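Local structure of hypothetical methylmalonyl-CoA decarboxylase alpha subunit (1X0U) at residues 86-91 / 245-250; 126-131 / 163-168; 250-255 / 317-322. The protein is of unknown function but belongs to the carboxyl transferase family, whose members have a crotonase-like fold, and is probably one subunit of a larger enzyme. All coordinates share one frame; numbering follows the deposited sequence.

Contact 1 (86-91 / 245-250); sequences GKVDGR and LTKRLL
The Arg91 guanidinium meets helix 239-252 at its edge: Leu250 O lies near the guanidinium plane, 3.1 Å from Arg91 NH1, in a bent and therefore weak hydrogen bond (133° at the hydrogen). The other amino group, Arg91 NH2, is hydrogen-bonded to Leu253 O, its strongest partner, and to Ser255 OG, so one flat group spans carbonyls of the last helical turn and the residues after it, where a positive charge would probably be favoured by the helix dipole. The Asp89 carboxylate reaches the helix through water 1, which donates to Asp89 OD2 at 2.6 Å and to Lys247 O at 2.7 Å. Directly, Asp89 OD2 touches only the methylene Lys247 CB, at 4.2 Å. The Lys247 chain runs on extended, leaving NZ 5.7 Å from Asp89 OD1, too far for a salt bridge, although the opposite charges may attract. Val88 supplies the apolar part. With CG1 anti to the backbone N (chi1 -179°), that methyl reaches the helix between residues one turn apart, 3.9 Å from Lys247 CG and 4.0 Å from Leu250 CD1. A type I' turn, Val88 to Arg91, carries these groups; it is the tight two-residue turn of the hairpin between strands 81-88 and 91-98, and Asp51 OD1 and OD2 accept from Asp89 N and Gly90 N. Helix 42-49 closes one flank, its Leu49 touching both Val88 and Lys247, while Leu249 and Leu250 rest the helix on Ile167 of strand 166-170.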
loop_
_atom_site.group_PDB
_atom_site.type_symbol
_atom_site.label_atom_id
_atom_site.label_comp_id
_atom_site.label_asym_id
_atom_site.label_seq_id
_atom_site.Cartn_x
_atom_site.Cartn_y
_atom_site.Cartn_z
ATOM N N GLY A 86 -1.002 -25.058 -22.210
ATOM C CA GLY A 86 -1.738 -25.026 -23.455
ATOM C C GLY A 86 -3.041 -24.258 -23.250
ATOM O O GLY A 86 -3.199 -23.504 -22.288
ATOM N N LYS A 87 -3.981 -24.453 -24.161
ATOM C CA LYS A 87 -5.272 -23.793 -24.080
ATOM C C LYS A 87 -6.335 -24.846 -23.802
ATOM O O LYS A 87 -6.298 -25.939 -24.372
ATOM C CB LYS A 87 -5.597 -23.097 -25.411
ATOM C CG LYS A 87 -5.591 -21.567 -25.396
ATOM C CD LYS A 87 -4.219 -21.001 -25.123
ATOM C CE LYS A 87 -4.192 -19.482 -25.284
ATOM N NZ LYS A 87 -4.244 -19.037 -26.709
ATOM N N VAL A 88 -7.253 -24.530 -22.893
ATOM C CA VAL A 88 -8.371 -25.408 -22.583
ATOM C C VAL A 88 -9.545 -24.463 -22.824
ATOM O O VAL A 88 -9.769 -23.551 -22.044
ATOM C CB VAL A 88 -8.395 -25.881 -21.104
ATOM C CG1 VAL A 88 -9.581 -26.804 -20.890
ATOM C CG2 VAL A 88 -7.113 -26.609 -20.749
ATOM N N ASP A 89 -10.263 -24.667 -23.921
ATOM C CA ASP A 89 -11.380 -23.803 -24.290
ATOM C C ASP A 89 -10.908 -22.370 -24.529
ATOM O O ASP A 89 -11.579 -21.413 -24.160
ATOM C CB ASP A 89 -12.470 -23.837 -23.211
ATOM C CG ASP A 89 -13.214 -25.162 -23.189
ATOM O OD1 ASP A 89 -13.733 -25.560 -24.250
ATOM O OD2 ASP A 89 -13.277 -25.809 -22.123
ATOM N N GLY A 90 -9.744 -22.237 -25.159
ATOM C CA GLY A 90 -9.196 -20.922 -25.456
ATOM C C GLY A 90 -8.568 -20.193 -24.284
ATOM O O GLY A 90 -8.097 -19.069 -24.429
ATOM N N ARG A 91 -8.560 -20.826 -23.117
ATOM C CA ARG A 91 -7.987 -20.214 -21.924
ATOM C C ARG A 91 -6.695 -20.925 -21.549
ATOM O O ARG A 91 -6.596 -22.144 -21.655
ATOM C CB ARG A 91 -8.985 -20.296 -20.765
ATOM C CG ARG A 91 -10.334 -19.653 -21.074
ATOM C CD ARG A 91 -11.336 -19.898 -19.956
ATOM N NE ARG A 91 -10.956 -19.246 -18.708
ATOM C CZ ARG A 91 -11.488 -19.551 -17.528
ATOM N NH1 ARG A 91 -12.415 -20.505 -17.446
ATOM N NH2 ARG A 91 -11.124 -18.884 -16.437
ATOM N N LEU A 245 -14.695 -33.645 -17.326
ATOM C CA LEU A 245 -15.142 -33.067 -16.073
ATOM C C LEU A 245 -14.223 -31.891 -15.720
ATOM O O LEU A 245 -14.708 -30.825 -15.348
ATOM C CB LEU A 245 -15.111 -34.130 -14.967
ATOM C CG LEU A 245 -15.901 -34.001 -13.653
ATOM C CD1 LEU A 245 -14.940 -34.086 -12.492
ATOM C CD2 LEU A 245 -16.697 -32.713 -13.600
ATOM N N THR A 246 -12.905 -32.068 -15.852
ATOM C CA THR A 246 -11.993 -30.974 -15.525
ATOM C C THR A 246 -12.286 -29.765 -16.411
ATOM O O THR A 246 -12.259 -28.624 -15.937
ATOM C CB THR A 246 -10.499 -31.346 -15.688
ATOM O OG1 THR A 246 -10.187 -31.453 -17.079
ATOM C CG2 THR A 246 -10.178 -32.651 -14.989
ATOM N N LYS A 247 -12.570 -30.004 -17.687
ATOM C CA LYS A 247 -12.897 -28.902 -18.598
ATOM C C LYS A 247 -14.152 -28.187 -18.115
ATOM O O LYS A 247 -14.254 -26.967 -18.190
ATOM C CB LYS A 247 -13.172 -29.402 -20.014
ATOM C CG LYS A 247 -11.980 -29.874 -20.802
ATOM C CD LYS A 247 -12.464 -30.279 -22.186
ATOM C CE LYS A 247 -11.334 -30.714 -23.084
ATOM N NZ LYS A 247 -11.836 -30.941 -24.470
ATOM N N ARG A 248 -15.115 -28.960 -17.626
ATOM C CA ARG A 248 -16.366 -28.385 -17.148
ATOM C C ARG A 248 -16.129 -27.616 -15.850
ATOM O O ARG A 248 -16.689 -26.533 -15.645
ATOM C CB ARG A 248 -17.406 -29.483 -16.931
ATOM C CG ARG A 248 -18.801 -28.931 -16.698
ATOM C CD ARG A 248 -19.799 -30.003 -16.300
ATOM N NE ARG A 248 -21.060 -29.394 -15.882
ATOM C CZ ARG A 248 -22.014 -30.033 -15.216
ATOM N NH1 ARG A 248 -21.856 -31.309 -14.890
ATOM N NH2 ARG A 248 -23.122 -29.392 -14.871
ATOM N N LEU A 249 -15.295 -28.174 -14.978
ATOM C CA LEU A 249 -14.980 -27.525 -13.716
ATOM C C LEU A 249 -14.301 -26.192 -14.008
ATOM O O LEU A 249 -14.695 -25.156 -13.483
ATOM C CB LEU A 249 -14.053 -28.412 -12.882
ATOM C CG LEU A 249 -13.647 -27.854 -11.519
ATOM C CD1 LEU A 249 -14.916 -27.514 -10.721
ATOM C CD2 LEU A 249 -12.781 -28.879 -10.773
ATOM N N LEU A 250 -13.279 -26.214 -14.860
ATOM C CA LEU A 250 -12.561 -24.989 -15.210
ATOM C C LEU A 250 -13.492 -23.918 -15.771
ATOM O O LEU A 250 -13.298 -22.723 -15.508
ATOM C CB LEU A 250 -11.464 -25.282 -16.234
ATOM C CG LEU A 250 -10.192 -25.975 -15.742
ATOM C CD1 LEU A 250 -9.382 -26.431 -16.950
ATOM C CD2 LEU A 250 -9.375 -25.023 -14.862
HETATM O O HOH W 1 -12.951 -25.032 -19.635
#

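Contact 2 (126-131 / 163-168); sequences GAPVVG and VIPQIT
Ile164 wraps round the carbonyl of Ala127. Its CB lies 3.6 Å from Ala127 O; CG2 is 3.7 Å from the same oxygen and also meets Gly126 CA at 4.0 Å. The other branch starts from the crowded position, CG1 between the backbone N and the carbonyl carbon (chi1 49°), and this carries the tip CD1 back to Ala127 O, at 3.6 Å, with Val129 CG1 beyond. Ala122 and Leu123 of helix 109-125 pack on this side chain as well. From here the two segments run in parallel register, and three backbone hydrogen bonds tie them: Val129 N to Pro165 O (3.2 Å), Ile167 N to Val129 O (3.1 Å) and Gly131 N to Ile167 O (2.9 Å). Strands 129-133 and 166-170 are the two strands of a beta-alpha-beta unit whose crossover is helix 144-160, and they sit in the middle of a mixed sheet of the crotonase-like fold; the axes of 129-131 and 166-168 are inclined by 18°. Side chains pair along the ladder. Val129 and Gln166 lie side by side on one face, where Val129 CG1 rests 3.6 Å from the methylene Gln166 CG. On the other face Val130 and Ile167 are neighbours, and Val130 also packs on Val93 and Ala95 of strand 91-98. Just ahead of the strands the rings of Pro128 and Pro165 point the same way, CG of the first against CD of the second.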
loop_
_atom_site.group_PDB
_atom_site.type_symbol
_atom_site.label_atom_id
_atom_site.label_comp_id
_atom_site.label_asym_id
_atom_site.label_seq_id
_atom_site.Cartn_x
_atom_site.Cartn_y
_atom_site.Cartn_z
ATOM N N GLY A 126 -0.681 -16.211 -13.612
ATOM C CA GLY A 126 -2.052 -16.339 -13.155
ATOM C C GLY A 126 -2.885 -17.332 -13.941
ATOM O O GLY A 126 -3.991 -17.015 -14.385
ATOM N N ALA A 127 -2.372 -18.542 -14.127
ATOM C CA ALA A 127 -3.139 -19.556 -14.851
ATOM C C ALA A 127 -3.357 -20.798 -14.000
ATOM O O ALA A 127 -2.522 -21.144 -13.166
ATOM C CB ALA A 127 -2.441 -19.924 -16.147
ATOM N N PRO A 128 -4.498 -21.476 -14.188
ATOM C CA PRO A 128 -4.814 -22.690 -13.429
ATOM C C PRO A 128 -3.788 -23.791 -13.707
ATOM O O PRO A 128 -3.029 -23.718 -14.674
ATOM C CB PRO A 128 -6.195 -23.090 -13.954
ATOM C CG PRO A 128 -6.784 -21.784 -14.483
ATOM C CD PRO A 128 -5.587 -21.127 -15.121
ATOM N N VAL A 129 -3.780 -24.811 -12.856
ATOM C CA VAL A 129 -2.885 -25.943 -13.023
ATOM C C VAL A 129 -3.618 -27.249 -12.743
ATOM O O VAL A 129 -4.217 -27.423 -11.682
ATOM C CB VAL A 129 -1.679 -25.886 -12.063
ATOM C CG1 VAL A 129 -2.155 -25.620 -10.651
ATOM C CG2 VAL A 129 -0.925 -27.213 -12.101
ATOM N N VAL A 130 -3.596 -28.166 -13.700
ATOM C CA VAL A 130 -4.230 -29.439 -13.445
ATOM C C VAL A 130 -3.134 -30.486 -13.493
ATOM O O VAL A 130 -2.350 -30.556 -14.448
ATOM C CB VAL A 130 -5.378 -29.779 -14.459
ATOM C CG1 VAL A 130 -5.725 -28.576 -15.312
ATOM C CG2 VAL A 130 -5.004 -30.986 -15.291
ATOM N N GLY A 131 -3.059 -31.269 -12.424
ATOM C CA GLY A 131 -2.059 -32.311 -12.348
ATOM C C GLY A 131 -2.672 -33.673 -12.597
ATOM O O GLY A 131 -3.462 -34.159 -11.790
ATOM N N VAL A 163 -4.970 -18.701 -4.986
ATOM C CA VAL A 163 -4.443 -17.732 -5.949
ATOM C C VAL A 163 -4.777 -18.181 -7.375
ATOM O O VAL A 163 -5.217 -17.394 -8.208
ATOM C CB VAL A 163 -2.905 -17.602 -5.820
ATOM C CG1 VAL A 163 -2.384 -16.549 -6.793
ATOM C CG2 VAL A 163 -2.528 -17.265 -4.380
ATOM N N ILE A 164 -4.544 -19.460 -7.642
ATOM C CA ILE A 164 -4.835 -20.055 -8.941
ATOM C C ILE A 164 -5.511 -21.403 -8.683
ATOM O O ILE A 164 -5.068 -22.180 -7.837
ATOM C CB ILE A 164 -3.542 -20.254 -9.799
ATOM C CG1 ILE A 164 -2.444 -20.953 -8.986
ATOM C CG2 ILE A 164 -3.030 -18.901 -10.294
ATOM C CD1 ILE A 164 -1.240 -21.414 -9.839
ATOM N N PRO A 165 -6.605 -21.689 -9.404
ATOM C CA PRO A 165 -7.327 -22.954 -9.228
ATOM C C PRO A 165 -6.381 -24.135 -9.422
ATOM O O PRO A 165 -5.605 -24.155 -10.373
ATOM C CB PRO A 165 -8.394 -22.909 -10.324
ATOM C CG PRO A 165 -8.562 -21.445 -10.596
ATOM C CD PRO A 165 -7.150 -20.932 -10.541
ATOM N N GLN A 166 -6.460 -25.112 -8.528
ATOM C CA GLN A 166 -5.621 -26.300 -8.608
ATOM C C GLN A 166 -6.467 -27.562 -8.614
ATOM O O GLN A 166 -7.073 -27.921 -7.595
ATOM C CB GLN A 166 -4.671 -26.355 -7.416
ATOM C CG GLN A 166 -3.643 -25.246 -7.372
ATOM C CD GLN A 166 -2.825 -25.311 -6.108
ATOM O OE1 GLN A 166 -3.257 -24.849 -5.040
ATOM N NE2 GLN A 166 -1.646 -25.919 -6.203
ATOM N N ILE A 167 -6.493 -28.235 -9.761
ATOM C CA ILE A 167 -7.267 -29.466 -9.931
ATOM C C ILE A 167 -6.349 -30.668 -10.183
ATOM O O ILE A 167 -5.421 -30.591 -10.973
ATOM C CB ILE A 167 -8.234 -29.335 -11.122
ATOM C CG1 ILE A 167 -9.172 -28.149 -10.900
ATOM C CG2 ILE A 167 -9.033 -30.603 -11.283
ATOM C CD1 ILE A 167 -9.979 -27.755 -12.132
ATOM N N THR A 168 -6.608 -31.778 -9.506
ATOM C CA THR A 168 -5.786 -32.962 -9.712
ATOM C C THR A 168 -6.636 -34.104 -10.254
ATOM O O THR A 168 -7.741 -34.340 -9.771
ATOM C CB THR A 168 -5.155 -33.484 -8.405
ATOM O OG1 THR A 168 -6.156 -34.148 -7.629
ATOM C CG2 THR A 168 -4.567 -32.361 -7.594
#

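Contact 3 (250-255 / 317-322); sequences LSYLPS and VGFARI
Phe319 presses its CB onto one face of the Tyr252 ring, 3.9 Å from the centroid and 15° off the normal, a CH-pi contact. The rings themselves are nearly parallel, their planes inclined by 21°, but offset until the centroids are 5.9 Å apart, with little ring over ring. Out at its tip, Phe319 CZ meets Leu253 CD2 at 4.0 Å, and Phe352 of helix 343-358 also packs on the ring. Ala320 follows with backbone alone, its CA 3.9 Å from Tyr252 CE1. Arg321 then runs extended from CG to NE along the phenol, and a face of its guanidinium comes to lie against Tyr252 CD1. At the guanidinium edge NH2 is 2.9 Å from Ser251 O, though at an angle too poor for a hydrogen bond; NH1 bonds Pro262 O and Gly324 O. Water 2 sits over the centre of the Tyr252 face opposite Phe319 CB, accepting from Arg321 NH2 at 3.0 Å and donating to Ser251 OG, which is also hydrogen-bonded to Arg248 O in the helix. Tyr252 thus has carbon on one face and a bridging water on the other, and apolar burial with indirect polar bonding, not a direct hydrogen bond, joins segment 250-255 to strand 315-322.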
loop_
_atom_site.group_PDB
_atom_site.type_symbol
_atom_site.label_atom_id
_atom_site.label_comp_id
_atom_site.label_asym_id
_atom_site.label_seq_id
_atom_site.Cartn_x
_atom_site.Cartn_y
_atom_site.Cartn_z
ATOM N N LEU A 250 -13.279 -26.214 -14.860
ATOM C CA LEU A 250 -12.561 -24.989 -15.210
ATOM C C LEU A 250 -13.492 -23.918 -15.771
ATOM O O LEU A 250 -13.298 -22.723 -15.508
ATOM C CB LEU A 250 -11.464 -25.282 -16.234
ATOM C CG LEU A 250 -10.192 -25.975 -15.742
ATOM C CD1 LEU A 250 -9.382 -26.431 -16.950
ATOM C CD2 LEU A 250 -9.375 -25.023 -14.862
ATOM N N SER A 251 -14.493 -24.339 -16.543
ATOM C CA SER A 251 -15.435 -23.391 -17.137
ATOM C C SER A 251 -16.150 -22.559 -16.077
ATOM O O SER A 251 -16.617 -21.470 -16.370
ATOM C CB SER A 251 -16.478 -24.117 -18.005
ATOM O OG SER A 251 -17.392 -24.875 -17.220
ATOM N N TYR A 252 -16.227 -23.062 -14.849
ATOM C CA TYR A 252 -16.902 -22.323 -13.781
ATOM C C TYR A 252 -15.953 -21.424 -12.980
ATOM O O TYR A 252 -16.398 -20.556 -12.214
ATOM C CB TYR A 252 -17.579 -23.290 -12.799
ATOM C CG TYR A 252 -18.849 -23.947 -13.306
ATOM C CD1 TYR A 252 -20.026 -23.212 -13.470
ATOM C CD2 TYR A 252 -18.875 -25.307 -13.604
ATOM C CE1 TYR A 252 -21.193 -23.816 -13.917
ATOM C CE2 TYR A 252 -20.038 -25.920 -14.054
ATOM C CZ TYR A 252 -21.188 -25.174 -14.209
ATOM O OH TYR A 252 -22.319 -25.788 -14.672
ATOM N N LEU A 253 -14.653 -21.620 -13.159
ATOM C CA LEU A 253 -13.675 -20.857 -12.390
ATOM C C LEU A 253 -12.915 -19.771 -13.142
ATOM O O LEU A 253 -12.766 -19.826 -14.364
ATOM C CB LEU A 253 -12.666 -21.835 -11.760
ATOM C CG LEU A 253 -13.276 -23.136 -11.216
ATOM C CD1 LEU A 253 -12.187 -24.050 -10.679
ATOM C CD2 LEU A 253 -14.275 -22.807 -10.122
ATOM N N PRO A 254 -12.449 -18.736 -12.412
ATOM C CA PRO A 254 -11.686 -17.648 -13.027
ATOM C C PRO A 254 -10.307 -18.257 -13.224
ATOM O O PRO A 254 -10.042 -19.336 -12.696
ATOM C CB PRO A 254 -11.674 -16.587 -11.939
ATOM C CG PRO A 254 -11.593 -17.419 -10.701
ATOM C CD PRO A 254 -12.654 -18.470 -10.977
ATOM N N SER A 255 -9.428 -17.579 -13.955
ATOM C CA SER A 255 -8.091 -18.116 -14.189
ATOM C C SER A 255 -7.238 -17.955 -12.941
ATOM O O SER A 255 -6.272 -18.686 -12.727
ATOM C CB SER A 255 -7.421 -17.391 -15.363
ATOM O OG SER A 255 -8.095 -17.644 -16.584
ATOM N N VAL A 317 -23.572 -29.123 -2.213
ATOM C CA VAL A 317 -22.779 -27.975 -2.633
ATOM C C VAL A 317 -22.343 -28.190 -4.065
ATOM O O VAL A 317 -22.041 -29.313 -4.469
ATOM C CB VAL A 317 -21.508 -27.769 -1.743
ATOM C CG1 VAL A 317 -21.919 -27.479 -0.294
ATOM C CG2 VAL A 317 -20.576 -28.996 -1.826
ATOM N N GLY A 318 -22.316 -27.112 -4.834
ATOM C CA GLY A 318 -21.907 -27.227 -6.210
ATOM C C GLY A 318 -21.965 -25.905 -6.935
ATOM O O GLY A 318 -22.315 -24.867 -6.349
ATOM N N PHE A 319 -21.621 -25.958 -8.218
ATOM C CA PHE A 319 -21.602 -24.786 -9.073
ATOM C C PHE A 319 -22.766 -24.799 -10.053
ATOM O O PHE A 319 -23.304 -25.852 -10.404
ATOM C CB PHE A 319 -20.292 -24.729 -9.873
ATOM C CG PHE A 319 -19.049 -24.643 -9.018
ATOM C CD1 PHE A 319 -18.124 -25.685 -9.007
ATOM C CD2 PHE A 319 -18.798 -23.516 -8.240
ATOM C CE1 PHE A 319 -16.963 -25.604 -8.229
ATOM C CE2 PHE A 319 -17.644 -23.429 -7.463
ATOM C CZ PHE A 319 -16.722 -24.479 -7.459
ATOM N N ALA A 320 -23.136 -23.607 -10.500
ATOM C CA ALA A 320 -24.220 -23.445 -11.448
ATOM C C ALA A 320 -24.157 -22.018 -11.931
ATOM O O ALA A 320 -23.343 -21.229 -11.462
ATOM C CB ALA A 320 -25.565 -23.697 -10.767
ATOM N N ARG A 321 -25.015 -21.683 -12.876
ATOM C CA ARG A 321 -25.061 -20.324 -13.353
ATOM C C ARG A 321 -26.458 -19.802 -13.138
ATOM O O ARG A 321 -27.430 -20.550 -13.240
ATOM C CB ARG A 321 -24.702 -20.254 -14.838
ATOM C CG ARG A 321 -23.212 -20.328 -15.093
ATOM C CD ARG A 321 -22.902 -20.571 -16.550
ATOM N NE ARG A 321 -21.488 -20.881 -16.727
ATOM C CZ ARG A 321 -20.508 -20.008 -16.539
ATOM N NH1 ARG A 321 -20.798 -18.768 -16.178
ATOM N NH2 ARG A 321 -19.238 -20.380 -16.691
ATOM N N ILE A 322 -26.549 -18.519 -12.812
ATOM C CA ILE A 322 -27.834 -17.866 -12.632
ATOM C C ILE A 322 -27.815 -16.640 -13.521
ATOM O O ILE A 322 -27.147 -15.646 -13.217
ATOM C CB ILE A 322 -28.076 -17.466 -11.174
ATOM C CG1 ILE A 322 -28.368 -18.728 -10.351
ATOM C CG2 ILE A 322 -29.240 -16.484 -11.098
ATOM C CD1 ILE A 322 -28.699 -18.472 -8.907
HETATM O O HOH W 2 -19.634 -23.361 -16.755
#

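The three contacts lie close together, with centres about 11 to 14 Å apart, around helix 239-252. Contacts 1 and 3 share that helix and Leu250. Contact 2 belongs to the sheet on which the helix packs, and Leu250 CD2 comes 3.8 Å from Pro128 CB. Along the chain, contact 2 falls between the two segments of contact 1, and contact 3 opens where contact 1 ends. Contacts 1 and 2 both reach the sheet that holds strands 81-88, 129-133 and 166-170, whereas strand 315-322 of contact 3 lies in the second, similarly ordered one. Helix 239-252 and the residues just after it thus bridge the two sheets, consistent with two crotonase-like halves in this family.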